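Local coordinates for protein carbohydrate deacetylase Agd3 (Neosartorya fumigata, PDB 6NWZ) that probably removes N-acetyl groups from galactosaminogalactan, an exopolysaccharide of Aspergillus fumigatus biofilms, as a zinc-binding carbohydrate deacetylase, at residues V141-S146 / L169-A174; L229-I234 / V585-V590; A243-V248 / A654-G659; M597-L602 / C635-P640. All blocks are in the same frame, centred on the assembly; numbering follows the deposited sequence.

Contact 1 (V141-S146 / L169-A174); sequences VEQLLS and LWHYPA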
loop_
_atom_site.group_PDB
_atom_site.type_symbol
_atom_site.label_atom_id
_atom_site.label_comp_id
_atom_site.label_asym_id
_atom_site.label_seq_id
_atom_site.Cartn_x
_atom_site.Cartn_y
_atom_site.Cartn_z
ATOM N N VAL A 141 13.880 -1.473 -24.611
ATOM C CA VAL A 141 15.306 -1.268 -24.389
ATOM C C VAL A 141 15.497 -0.841 -22.941
ATOM O O VAL A 141 15.000 0.212 -22.518
ATOM C CB VAL A 141 15.887 -0.226 -25.360
ATOM C CG1 VAL A 141 17.401 -0.138 -25.204
ATOM C CG2 VAL A 141 15.514 -0.563 -26.801
ATOM N N GLU A 142 16.210 -1.664 -22.178
ATOM C CA GLU A 142 16.413 -1.437 -20.756
ATOM C C GLU A 142 17.675 -0.620 -20.515
ATOM O O GLU A 142 18.670 -0.759 -21.232
ATOM C CB GLU A 142 16.505 -2.778 -20.022
ATOM C CG GLU A 142 16.877 -2.679 -18.555
ATOM C CD GLU A 142 15.751 -2.125 -17.712
ATOM O OE1 GLU A 142 14.778 -2.870 -17.473
ATOM O OE2 GLU A 142 15.834 -0.946 -17.301
ATOM N N GLN A 143 17.618 0.252 -19.509
ATOM C CA GLN A 143 18.806 0.912 -18.979
ATOM C C GLN A 143 18.658 0.965 -17.471
ATOM O O GLN A 143 17.726 1.594 -16.962
ATOM C CB GLN A 143 18.994 2.320 -19.554
ATOM C CG GLN A 143 20.304 2.973 -19.123
ATOM C CD GLN A 143 20.671 4.179 -19.967
ATOM O OE1 GLN A 143 19.818 4.998 -20.304
ATOM N NE2 GLN A 143 21.948 4.288 -20.320
ATOM N N LEU A 144 19.564 0.299 -16.764
ATOM C CA LEU A 144 19.468 0.213 -15.317
ATOM C C LEU A 144 19.851 1.536 -14.672
ATOM O O LEU A 144 20.753 2.238 -15.140
ATOM C CB LEU A 144 20.355 -0.912 -14.792
ATOM C CG LEU A 144 19.888 -2.294 -15.252
ATOM C CD1 LEU A 144 20.648 -3.371 -14.519
ATOM C CD2 LEU A 144 18.390 -2.450 -15.038
ATOM N N LEU A 145 19.148 1.873 -13.594
ATOM C CA LEU A 145 19.336 3.114 -12.857
ATOM C C LEU A 145 19.548 2.783 -11.388
ATOM O O LEU A 145 18.934 1.849 -10.864
ATOM C CB LEU A 145 18.123 4.039 -13.030
ATOM C CG LEU A 145 17.851 5.151 -12.014
ATOM C CD1 LEU A 145 18.923 6.203 -12.086
ATOM C CD2 LEU A 145 16.501 5.774 -12.271
ATOM N N SER A 146 20.417 3.542 -10.724
ATOM C CA SER A 146 20.682 3.294 -9.315
ATOM C C SER A 146 21.182 4.569 -8.656
ATOM O O SER A 146 21.857 5.385 -9.288
ATOM C CB SER A 146 21.717 2.185 -9.129
ATOM O OG SER A 146 22.995 2.663 -9.501
ATOM N N LEU A 169 10.322 4.853 -19.256
ATOM C CA LEU A 169 10.519 6.216 -18.786
ATOM C C LEU A 169 11.573 6.878 -19.663
ATOM O O LEU A 169 12.730 6.444 -19.681
ATOM C CB LEU A 169 10.952 6.232 -17.320
ATOM C CG LEU A 169 10.024 5.573 -16.299
ATOM C CD1 LEU A 169 10.648 5.596 -14.905
ATOM C CD2 LEU A 169 8.670 6.262 -16.297
ATOM N N TRP A 170 11.173 7.911 -20.397
ATOM C CA TRP A 170 12.128 8.633 -21.226
ATOM C C TRP A 170 13.091 9.411 -20.335
ATOM O O TRP A 170 12.662 10.129 -19.427
ATOM C CB TRP A 170 11.392 9.573 -22.180
ATOM C CG TRP A 170 12.235 10.055 -23.318
ATOM C CD1 TRP A 170 12.769 11.301 -23.472
ATOM C CD2 TRP A 170 12.646 9.296 -24.462
ATOM N NE1 TRP A 170 13.486 11.366 -24.645
ATOM C CE2 TRP A 170 13.426 10.148 -25.269
ATOM C CE3 TRP A 170 12.427 7.981 -24.884
ATOM C CZ2 TRP A 170 13.988 9.726 -26.472
ATOM C CZ3 TRP A 170 12.991 7.563 -26.075
ATOM C CH2 TRP A 170 13.761 8.433 -26.856
ATOM N N HIS A 171 14.394 9.260 -20.584
ATOM C CA HIS A 171 15.411 9.958 -19.804
ATOM C C HIS A 171 16.498 10.487 -20.734
ATOM O O HIS A 171 16.481 10.256 -21.945
ATOM C CB HIS A 171 16.000 9.053 -18.720
ATOM C CG HIS A 171 16.460 7.722 -19.225
ATOM N ND1 HIS A 171 15.602 6.656 -19.400
ATOM C CD2 HIS A 171 17.688 7.281 -19.588
ATOM C CE1 HIS A 171 16.282 5.615 -19.848
ATOM N NE2 HIS A 171 17.549 5.969 -19.975
ATOM N N TYR A 172 17.447 11.226 -20.159
ATOM C CA TYR A 172 18.527 11.845 -20.925
ATOM C C TYR A 172 19.836 11.650 -20.172
ATOM O O TYR A 172 20.087 12.333 -19.165
ATOM C CB TYR A 172 18.272 13.330 -21.166
ATOM C CG TYR A 172 16.888 13.667 -21.671
ATOM C CD1 TYR A 172 15.848 13.907 -20.782
ATOM C CD2 TYR A 172 16.623 13.762 -23.034
ATOM C CE1 TYR A 172 14.581 14.221 -21.229
ATOM C CE2 TYR A 172 15.353 14.078 -23.492
ATOM C CZ TYR A 172 14.336 14.306 -22.581
ATOM O OH TYR A 172 13.066 14.622 -23.013
ATOM N N PRO A 173 20.684 10.727 -20.615
ATOM C CA PRO A 173 22.008 10.584 -19.999
ATOM C C PRO A 173 22.765 11.903 -20.031
ATOM O O PRO A 173 22.825 12.582 -21.059
ATOM C CB PRO A 173 22.682 9.517 -20.864
ATOM C CG PRO A 173 21.540 8.707 -21.395
ATOM C CD PRO A 173 20.426 9.690 -21.628
ATOM N N ALA A 174 23.337 12.274 -18.889
ATOM C CA ALA A 174 23.867 13.612 -18.686
ATOM C C ALA A 174 25.304 13.557 -18.189
ATOM O O ALA A 174 25.817 12.504 -17.800
ATOM C CB ALA A 174 23.004 14.399 -17.693
#

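Contact 2 (L229-I234 / V585-V590); sequences LQHAWI and VDWPLV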
loop_
_atom_site.group_PDB
_atom_site.type_symbol
_atom_site.label_atom_id
_atom_site.label_comp_id
_atom_site.label_asym_id
_atom_site.label_seq_id
_atom_site.Cartn_x
_atom_site.Cartn_y
_atom_site.Cartn_z
ATOM N N LEU A 229 11.851 6.125 -6.742
ATOM C CA LEU A 229 12.674 7.326 -6.775
ATOM C C LEU A 229 12.083 8.443 -5.930
ATOM O O LEU A 229 12.830 9.241 -5.352
ATOM C CB LEU A 229 12.851 7.797 -8.220
ATOM C CG LEU A 229 13.540 6.836 -9.192
ATOM C CD1 LEU A 229 13.606 7.453 -10.576
ATOM C CD2 LEU A 229 14.936 6.467 -8.708
ATOM N N GLN A 230 10.753 8.515 -5.834
ATOM C CA GLN A 230 10.121 9.686 -5.235
ATOM C C GLN A 230 10.504 9.854 -3.771
ATOM O O GLN A 230 10.463 10.972 -3.245
ATOM C CB GLN A 230 8.606 9.597 -5.381
ATOM C CG GLN A 230 7.988 8.420 -4.661
ATOM C CD GLN A 230 6.491 8.351 -4.858
ATOM O OE1 GLN A 230 5.884 9.265 -5.420
ATOM N NE2 GLN A 230 5.884 7.260 -4.401
ATOM N N HIS A 231 10.892 8.766 -3.102
ATOM C CA HIS A 231 11.282 8.859 -1.702
ATOM C C HIS A 231 12.592 9.613 -1.519
ATOM O O HIS A 231 12.864 10.113 -0.421
ATOM C CB HIS A 231 11.376 7.459 -1.100
ATOM C CG HIS A 231 10.091 6.697 -1.169
ATOM N ND1 HIS A 231 9.008 6.997 -0.370
ATOM C CD2 HIS A 231 9.708 5.660 -1.950
ATOM C CE1 HIS A 231 8.016 6.170 -0.651
ATOM N NE2 HIS A 231 8.415 5.349 -1.607
ATOM N N ALA A 232 13.404 9.718 -2.568
ATOM C CA ALA A 232 14.621 10.511 -2.470
ATOM C C ALA A 232 14.303 12.001 -2.438
ATOM O O ALA A 232 14.747 12.719 -1.536
ATOM C CB ALA A 232 15.559 10.174 -3.628
ATOM N N TRP A 233 13.517 12.488 -3.405
ATOM C CA TRP A 233 13.292 13.928 -3.472
ATOM C C TRP A 233 12.317 14.411 -2.406
ATOM O O TRP A 233 12.413 15.563 -1.974
ATOM C CB TRP A 233 12.830 14.350 -4.877
ATOM C CG TRP A 233 11.457 13.910 -5.329
ATOM C CD1 TRP A 233 11.171 12.885 -6.184
ATOM C CD2 TRP A 233 10.195 14.513 -4.993
ATOM N NE1 TRP A 233 9.813 12.799 -6.384
ATOM C CE2 TRP A 233 9.191 13.785 -5.665
ATOM C CE3 TRP A 233 9.816 15.588 -4.180
ATOM C CZ2 TRP A 233 7.836 14.096 -5.549
ATOM C CZ3 TRP A 233 8.467 15.894 -4.064
ATOM C CH2 TRP A 233 7.495 15.151 -4.746
ATOM N N ILE A 234 11.400 13.556 -1.950
ATOM C CA ILE A 234 10.510 13.947 -0.859
ATOM C C ILE A 234 11.295 14.108 0.438
ATOM O O ILE A 234 11.148 15.107 1.152
ATOM C CB ILE A 234 9.365 12.933 -0.700
ATOM C CG1 ILE A 234 8.444 12.974 -1.921
ATOM C CG2 ILE A 234 8.585 13.213 0.580
ATOM C CD1 ILE A 234 7.325 11.967 -1.869
ATOM N N VAL A 585 14.975 -0.952 -0.081
ATOM C CA VAL A 585 14.887 -0.075 1.078
ATOM C C VAL A 585 15.232 -0.869 2.335
ATOM O O VAL A 585 15.279 -2.100 2.328
ATOM C CB VAL A 585 13.490 0.558 1.222
ATOM C CG1 VAL A 585 13.119 1.335 -0.031
ATOM C CG2 VAL A 585 12.464 -0.518 1.491
ATOM N N ASP A 586 15.472 -0.142 3.429
ATOM C CA ASP A 586 15.689 -0.766 4.729
ATOM C C ASP A 586 14.503 -0.572 5.669
ATOM O O ASP A 586 14.629 -0.789 6.878
ATOM C CB ASP A 586 16.970 -0.247 5.383
ATOM C CG ASP A 586 16.943 1.248 5.627
ATOM O OD1 ASP A 586 16.276 1.690 6.589
ATOM O OD2 ASP A 586 17.584 1.983 4.849
ATOM N N TRP A 587 13.349 -0.177 5.139
ATOM C CA TRP A 587 12.187 0.069 5.971
ATOM C C TRP A 587 11.676 -1.233 6.585
ATOM O O TRP A 587 11.898 -2.321 6.045
ATOM C CB TRP A 587 11.069 0.712 5.155
ATOM C CG TRP A 587 11.483 1.899 4.343
ATOM C CD1 TRP A 587 12.586 2.686 4.528
ATOM C CD2 TRP A 587 10.795 2.432 3.209
ATOM N NE1 TRP A 587 12.621 3.676 3.575
ATOM C CE2 TRP A 587 11.531 3.540 2.753
ATOM C CE3 TRP A 587 9.624 2.076 2.533
ATOM C CZ2 TRP A 587 11.136 4.295 1.654
ATOM C CZ3 TRP A 587 9.234 2.826 1.443
ATOM C CH2 TRP A 587 9.987 3.923 1.014
ATOM N N PRO A 588 10.987 -1.145 7.716
ATOM C CA PRO A 588 10.321 -2.328 8.264
ATOM C C PRO A 588 9.105 -2.713 7.435
ATOM O O PRO A 588 8.516 -1.900 6.716
ATOM C CB PRO A 588 9.907 -1.887 9.675
ATOM C CG PRO A 588 10.742 -0.675 9.968
ATOM C CD PRO A 588 10.949 -0.007 8.646
ATOM N N LEU A 589 8.742 -3.989 7.534
ATOM C CA LEU A 589 7.463 -4.494 7.053
ATOM C C LEU A 589 6.653 -4.905 8.273
ATOM O O LEU A 589 7.077 -5.781 9.035
ATOM C CB LEU A 589 7.641 -5.677 6.103
ATOM C CG LEU A 589 8.241 -5.400 4.724
ATOM C CD1 LEU A 589 8.604 -6.700 4.026
ATOM C CD2 LEU A 589 7.272 -4.602 3.875
ATOM N N VAL A 590 5.503 -4.270 8.467
ATOM C CA VAL A 590 4.685 -4.497 9.651
ATOM C C VAL A 590 3.335 -5.044 9.213
ATOM O O VAL A 590 2.621 -4.400 8.435
ATOM C CB VAL A 590 4.512 -3.216 10.477
ATOM C CG1 VAL A 590 3.671 -3.506 11.687
ATOM C CG2 VAL A 590 5.871 -2.679 10.889
#

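Contact 3 (A243-V248 / A654-G659); sequences AGHRRV and ATEQLG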
loop_
_atom_site.group_PDB
_atom_site.type_symbol
_atom_site.label_atom_id
_atom_site.label_comp_id
_atom_site.label_asym_id
_atom_site.label_seq_id
_atom_site.Cartn_x
_atom_site.Cartn_y
_atom_site.Cartn_z
ATOM N N ALA A 243 4.892 16.993 8.345
ATOM C CA ALA A 243 3.650 16.440 8.873
ATOM C C ALA A 243 3.290 15.251 7.994
ATOM O O ALA A 243 2.801 15.414 6.875
ATOM C CB ALA A 243 2.547 17.492 8.885
ATOM N N GLY A 244 3.559 14.049 8.485
ATOM C CA GLY A 244 3.280 12.870 7.694
ATOM C C GLY A 244 3.745 11.621 8.403
ATOM O O GLY A 244 4.061 11.641 9.596
ATOM N N HIS A 245 3.806 10.530 7.635
ATOM C CA HIS A 245 4.023 9.202 8.194
ATOM C C HIS A 245 4.334 8.188 7.096
ATOM O O HIS A 245 3.535 8.008 6.169
ATOM C CB HIS A 245 2.786 8.782 8.992
ATOM C CG HIS A 245 2.859 7.401 9.560
ATOM N ND1 HIS A 245 3.915 6.966 10.333
ATOM C CD2 HIS A 245 1.994 6.362 9.482
ATOM C CE1 HIS A 245 3.703 5.714 10.697
ATOM N NE2 HIS A 245 2.544 5.325 10.195
ATOM N N ARG A 246 5.487 7.519 7.193
ATOM C CA ARG A 246 5.931 6.533 6.207
ATOM C C ARG A 246 5.889 5.138 6.820
ATOM O O ARG A 246 6.780 4.767 7.592
ATOM C CB ARG A 246 7.342 6.843 5.710
ATOM C CG ARG A 246 7.857 5.829 4.699
ATOM C CD ARG A 246 9.355 5.962 4.485
ATOM N NE ARG A 246 10.120 5.333 5.559
ATOM C CZ ARG A 246 11.401 5.584 5.816
ATOM N NH1 ARG A 246 12.070 6.464 5.082
ATOM N NH2 ARG A 246 12.014 4.961 6.814
ATOM N N ARG A 247 4.878 4.354 6.450
ATOM C CA ARG A 247 4.739 2.982 6.922
ATOM C C ARG A 247 4.331 2.089 5.759
ATOM O O ARG A 247 3.523 2.490 4.918
ATOM C CB ARG A 247 3.710 2.901 8.061
ATOM C CG ARG A 247 3.239 1.495 8.417
ATOM C CD ARG A 247 4.330 0.665 9.073
ATOM N NE ARG A 247 4.717 1.205 10.372
ATOM C CZ ARG A 247 5.889 1.779 10.623
ATOM N NH1 ARG A 247 6.803 1.880 9.666
ATOM N NH2 ARG A 247 6.151 2.243 11.838
ATOM N N VAL A 248 4.901 0.886 5.703
ATOM C CA VAL A 248 4.534 -0.116 4.706
ATOM C C VAL A 248 3.955 -1.321 5.434
ATOM O O VAL A 248 4.645 -1.954 6.244
ATOM C CB VAL A 248 5.726 -0.530 3.832
ATOM C CG1 VAL A 248 5.332 -1.682 2.913
ATOM C CG2 VAL A 248 6.209 0.644 3.014
ATOM N N ALA A 654 1.982 9.692 21.740
ATOM C CA ALA A 654 2.331 8.367 21.243
ATOM C C ALA A 654 3.392 8.480 20.155
ATOM O O ALA A 654 3.254 9.270 19.217
ATOM C CB ALA A 654 1.091 7.659 20.706
ATOM N N THR A 655 4.454 7.691 20.281
ATOM C CA THR A 655 5.577 7.750 19.356
ATOM C C THR A 655 5.739 6.416 18.640
ATOM O O THR A 655 5.144 5.402 19.010
ATOM C CB THR A 655 6.882 8.113 20.075
ATOM O OG1 THR A 655 7.249 7.051 20.964
ATOM C CG2 THR A 655 6.715 9.407 20.862
ATOM N N GLU A 656 6.577 6.432 17.610
ATOM C CA GLU A 656 6.747 5.267 16.747
ATOM C C GLU A 656 8.089 5.405 16.050
ATOM O O GLU A 656 8.341 6.426 15.401
ATOM C CB GLU A 656 5.600 5.184 15.738
ATOM C CG GLU A 656 5.409 3.835 15.071
ATOM C CD GLU A 656 4.130 3.778 14.246
ATOM O OE1 GLU A 656 3.373 4.774 14.240
ATOM O OE2 GLU A 656 3.878 2.737 13.604
ATOM N N GLN A 657 8.953 4.400 16.202
ATOM C CA GLN A 657 10.271 4.423 15.577
ATOM C C GLN A 657 10.831 3.015 15.427
ATOM O O GLN A 657 11.779 2.641 16.126
ATOM C CB GLN A 657 11.233 5.295 16.385
ATOM C CG GLN A 657 12.503 5.678 15.630
ATOM C CD GLN A 657 13.378 6.640 16.410
ATOM O OE1 GLN A 657 13.029 7.068 17.511
ATOM N NE2 GLN A 657 14.524 6.985 15.839
ATOM N N LEU A 658 10.259 2.232 14.517
ATOM C CA LEU A 658 10.691 0.856 14.308
ATOM C C LEU A 658 11.915 0.805 13.409
ATOM O O LEU A 658 12.024 1.564 12.440
ATOM C CB LEU A 658 9.569 0.030 13.678
ATOM C CG LEU A 658 8.227 0.000 14.399
ATOM C CD1 LEU A 658 7.159 -0.533 13.465
ATOM C CD2 LEU A 658 8.322 -0.853 15.652
ATOM N N GLY A 659 12.826 -0.111 13.725
ATOM C CA GLY A 659 13.995 -0.305 12.882
ATOM C C GLY A 659 14.788 0.979 12.742
ATOM O O GLY A 659 15.100 1.656 13.728
HETATM O O HOH W 1 1.798 2.977 11.849
HETATM O O HOH W 2 8.545 2.968 12.515
#

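Contact 4 (M597-L602 / C635-P640); sequences MSENFL and CSRPIP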
loop_
_atom_site.group_PDB
_atom_site.type_symbol
_atom_site.label_atom_id
_atom_site.label_comp_id
_atom_site.label_asym_id
_atom_site.label_seq_id
_atom_site.Cartn_x
_atom_site.Cartn_y
_atom_site.Cartn_z
ATOM N N MET A 597 -6.047 -2.736 10.552
ATOM C CA MET A 597 -5.909 -2.118 9.241
ATOM C C MET A 597 -7.105 -1.231 8.926
ATOM O O MET A 597 -6.944 -0.126 8.394
ATOM C CB MET A 597 -5.732 -3.198 8.177
ATOM C CG MET A 597 -5.930 -2.717 6.757
ATOM S SD MET A 597 -7.608 -2.982 6.159
ATOM C CE MET A 597 -7.255 -3.420 4.453
ATOM N N SER A 598 -8.314 -1.696 9.255
ATOM C CA SER A 598 -9.498 -0.872 9.047
ATOM C C SER A 598 -9.472 0.373 9.923
ATOM O O SER A 598 -9.946 1.436 9.506
ATOM C CB SER A 598 -10.763 -1.689 9.320
ATOM O OG SER A 598 -11.922 -0.900 9.110
ATOM N N GLU A 599 -8.913 0.264 11.131
ATOM C CA GLU A 599 -8.817 1.416 12.023
ATOM C C GLU A 599 -7.913 2.496 11.438
ATOM O O GLU A 599 -8.276 3.677 11.418
ATOM C CB GLU A 599 -8.310 0.963 13.396
ATOM C CG GLU A 599 -7.942 2.086 14.356
ATOM C CD GLU A 599 -9.145 2.877 14.830
ATOM O OE1 GLU A 599 -10.287 2.414 14.617
ATOM O OE2 GLU A 599 -8.948 3.964 15.414
ATOM N N ASN A 600 -6.727 2.111 10.959
ATOM C CA ASN A 600 -5.802 3.098 10.404
ATOM C C ASN A 600 -6.358 3.734 9.134
ATOM O O ASN A 600 -6.121 4.919 8.875
ATOM C CB ASN A 600 -4.442 2.460 10.129
ATOM C CG ASN A 600 -3.793 1.906 11.380
ATOM O OD1 ASN A 600 -4.288 2.105 12.490
ATOM N ND2 ASN A 600 -2.672 1.214 11.206
ATOM N N PHE A 601 -7.086 2.963 8.321
ATOM C CA PHE A 601 -7.737 3.541 7.151
ATOM C C PHE A 601 -8.770 4.584 7.559
ATOM O O PHE A 601 -8.926 5.613 6.890
ATOM C CB PHE A 601 -8.390 2.445 6.309
ATOM C CG PHE A 601 -7.551 1.980 5.156
ATOM C CD1 PHE A 601 -7.334 2.805 4.064
ATOM C CD2 PHE A 601 -6.992 0.712 5.154
ATOM C CE1 PHE A 601 -6.563 2.375 2.993
ATOM C CE2 PHE A 601 -6.225 0.275 4.088
ATOM C CZ PHE A 601 -6.009 1.108 3.006
ATOM N N LEU A 602 -9.484 4.336 8.660
ATOM C CA LEU A 602 -10.450 5.316 9.145
ATOM C C LEU A 602 -9.751 6.539 9.724
ATOM O O LEU A 602 -10.146 7.677 9.443
ATOM C CB LEU A 602 -11.364 4.678 10.188
ATOM C CG LEU A 602 -12.558 5.528 10.618
ATOM C CD1 LEU A 602 -13.535 5.714 9.467
ATOM C CD2 LEU A 602 -13.241 4.881 11.799
ATOM N N CYS A 635 -8.530 18.203 16.363
ATOM C CA CYS A 635 -8.753 17.119 15.422
ATOM C C CYS A 635 -9.168 15.880 16.199
ATOM O O CYS A 635 -8.625 15.606 17.273
ATOM C CB CYS A 635 -7.506 16.826 14.585
ATOM S SG CYS A 635 -7.819 15.703 13.203
ATOM N N SER A 636 -10.138 15.145 15.649
ATOM C CA SER A 636 -10.572 13.898 16.271
ATOM C C SER A 636 -9.417 12.915 16.410
ATOM O O SER A 636 -9.338 12.173 17.396
ATOM C CB SER A 636 -11.708 13.278 15.453
ATOM O OG SER A 636 -11.848 11.894 15.729
ATOM N N ARG A 637 -8.509 12.903 15.443
ATOM C CA ARG A 637 -7.389 11.981 15.389
ATOM C C ARG A 637 -6.073 12.702 15.647
ATOM O O ARG A 637 -5.961 13.914 15.427
ATOM C CB ARG A 637 -7.332 11.297 14.017
ATOM C CG ARG A 637 -8.581 10.518 13.661
ATOM C CD ARG A 637 -8.634 9.212 14.420
ATOM N NE ARG A 637 -9.768 8.393 14.010
ATOM C CZ ARG A 637 -9.965 7.146 14.418
ATOM N NH1 ARG A 637 -9.099 6.577 15.244
ATOM N NH2 ARG A 637 -11.025 6.467 14.000
ATOM N N PRO A 638 -5.051 11.990 16.116
ATOM C CA PRO A 638 -3.734 12.614 16.263
ATOM C C PRO A 638 -3.085 12.856 14.910
ATOM O O PRO A 638 -3.320 12.130 13.939
ATOM C CB PRO A 638 -2.945 11.593 17.088
ATOM C CG PRO A 638 -3.594 10.297 16.782
ATOM C CD PRO A 638 -5.057 10.602 16.609
ATOM N N ILE A 639 -2.264 13.897 14.860
ATOM C CA ILE A 639 -1.566 14.311 13.646
ATOM C C ILE A 639 -0.157 13.730 13.692
ATOM O O ILE A 639 0.582 14.010 14.650
ATOM C CB ILE A 639 -1.519 15.842 13.516
ATOM C CG1 ILE A 639 -2.915 16.446 13.679
ATOM C CG2 ILE A 639 -0.928 16.239 12.179
ATOM C CD1 ILE A 639 -3.934 15.883 12.723
ATOM N N PRO A 640 0.257 12.941 12.704
ATOM C CA PRO A 640 1.623 12.408 12.707
ATOM C C PRO A 640 2.641 13.471 12.325
ATOM O O PRO A 640 2.397 14.314 11.458
ATOM C CB PRO A 640 1.566 11.296 11.653
ATOM C CG PRO A 640 0.508 11.755 10.705
ATOM C CD PRO A 640 -0.520 12.476 11.541
#

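Contact 1 (V141-S146 / L169-A174)
In the region that belongs to the CBM87 carbohydrate-binding family, Gln143, on the segment that runs into strand 144-147, reaches His171 in the loop that runs from strand 164-165 to strand 174-176. The backbones stay well apart, 9.7 Å between Gln143 CA and His171 CA, and a long, extended glutamine spans the gap. Its OE1 lies at the edge of the imidazole, near the ring plane, and accepts a hydrogen bond from His171 NE2. His171 NE2 and Gln143 OE1 are modelled 2.5 Å apart, a length that is doubtful at this resolution. The amide plane is turned 49° from the ring. With CG set between the backbone N and the carbonyl carbon (chi1 51°), the ring curls back along its own loop, and His171 ND1 donates to Leu169 O at 2.9 Å, an oxygen lying nearly in the ring plane. Beyond these two segments Gln143 NE2 bonds to Ala189 O, and Phe188 meets the imidazole. Histidine suits its place because both ring nitrogens can bond near the ring plane, glutamine because its amide accepts and donates at once. Carbonyl oxygens facing both nitrogens would hold the ring's rotation and, with the short bond taken cautiously, may favour a protonated imidazole.

Contact 2 (L229-I234 / V585-V590)
Trp587 points the edge of its indole at the face of His231, an edge-to-face (T-shaped) pair whose planes stand 82° apart, with 4.6 Å between the centroids of the imidazole and the six-membered ring. The tryptophan leads with CH2, which sits above the middle of the imidazole: His231 NE2 and Trp587 CH2 are 3.4 Å apart, and the other ring atoms of His231 are almost equally near. His231 CG lies anti to the carbonyl carbon (chi1 -59°), which carries the imidazole out from the helix toward Trp587. Gln230 CG lies over the opposite face. The indole in turn has Val585 CB over one of its faces. His231 projects from helix 224-237, and Trp587 belongs to the loop joining helices 569-584 and 594-607, so the pair ties the CBM87 region to the deacetylase region; the Trp587 side chain lies about 10 Å from a bound zinc ion. Polar ends are served from elsewhere: His231 bonds through ND1 to Tyr47 OH and through NE2 to Leu536 O, while Trp587 NE1 bonds to Ala156 O. Arg246 makes a cation-pi contact with the indole. Flat aromatics suit this buried junction, since an aromatic C-H meets the pi cloud while bonded ring nitrogens fix both rings in rotation.

Contact 3 (A243-V248 / A654-G659)
The CA atoms of His245 and Glu656 (9.8 Å), and of Arg247 and Leu658, are nearest across the gap, the two backbones running in the same general sense, so the space is bridged by side chains and water. Glu656, at the end of strand 654-656, stretches out fully, while Arg247 comes to meet it from the opposite direction. Arg247 NH2 donates to Glu656 OE2 at 2.9 Å in a salt bridge. The oxygen is approached from above the carboxylate plane, which stands 70° from the guanidinium, so this is a monodentate bridge and not a coplanar bidentate one. Bends at chi2 (69°) and chi3 (65°) fold the arginine chain and bring NH2 to this oxygen. Leu658 CD1 lies over one face of the guanidinium, 3.4 Å from Arg247 NH2, giving the flat cation an apolar cover. Two waters complete the join. One donates to Glu656 OE2 at 2.7 Å and also bonds to His245 NE2; the other lies in the guanidinium plane and accepts from both Arg247 NH2 and the backbone N of Leu658. His245 CE1 comes 3.7 Å from Glu656 OE1, an oxygen that Trp666 NE1 binds. Arg247 NH1 has its own salt bridge to Asp661, and Arg246 a second to the same aspartate. Arginine suits this place because its several N-H groups can hold two carboxylates and a water together. The loop leading into strand 252-257 is thus tied to the C-terminal region by compensated charges.

Contact 4 (M597-L602 / C635-P640)
Arg637 bonds to Glu599 and lies against Leu602 on one face of helix 594-607, which is the close part of an otherwise open contact: Leu602 CA and Arg637 CA are still 9.6 Å apart. Arg637 NH1 donates to Glu599 OE2 at 2.6 Å in a salt bridge, meeting the oxygen on its syn side but 32° out of the carboxylate plane. A bend at chi2 (69°) turns the glutamate's carboxylate toward the arginine. Next to it, Leu602 CD2 sits at the guanidinium edge, 3.5 Å from Arg637 NH2, one turn further along the same helix. The other side is looser. Glu599 OE1 stays 4.2 Å from Arg637 NH2, so one carboxylate oxygen does the work, and the touching residues are all partly exposed. Arg637 gains further hold from its NE, bonded to Gln606 OE1. The Cys635-Cys610 disulfide links segment 635-640 to the chain just beyond helix 594-607. A long arginine suits the spot, for its apolar shaft can cross the gap while the charged end finds an acid and lies beside a leucine. Being partly exposed to solvent, the salt bridge is probably of modest strength, a surface clasp between the deacetylase and C-terminal regions near the disulfide.

Contact 1 closes first along the chain, within the CBM87 region, and it touches contact 2, about 21 Å away between centres, where Leu145 packs on Leu229 of helix 224-237. Contacts 2 and 3 alternate along the chain, their centres about 12 Å apart, meeting through Trp587 on Arg246 and Val590 on Leu658. Contact 4 falls, in sequence, between the two segments of contact 3, about 13 Å from it between centres; Pro640 packs on Gly244 and His245. Contacts 3 and 4 use the two outer strands, 654-656 and 639-643, of one three-stranded antiparallel sheet. Contacts 2, 3 and 4 therefore form a continuous seam where the CBM87, deacetylase and C-terminal regions are held together, which contact 1 reaches through the Leu145-Leu229 packing.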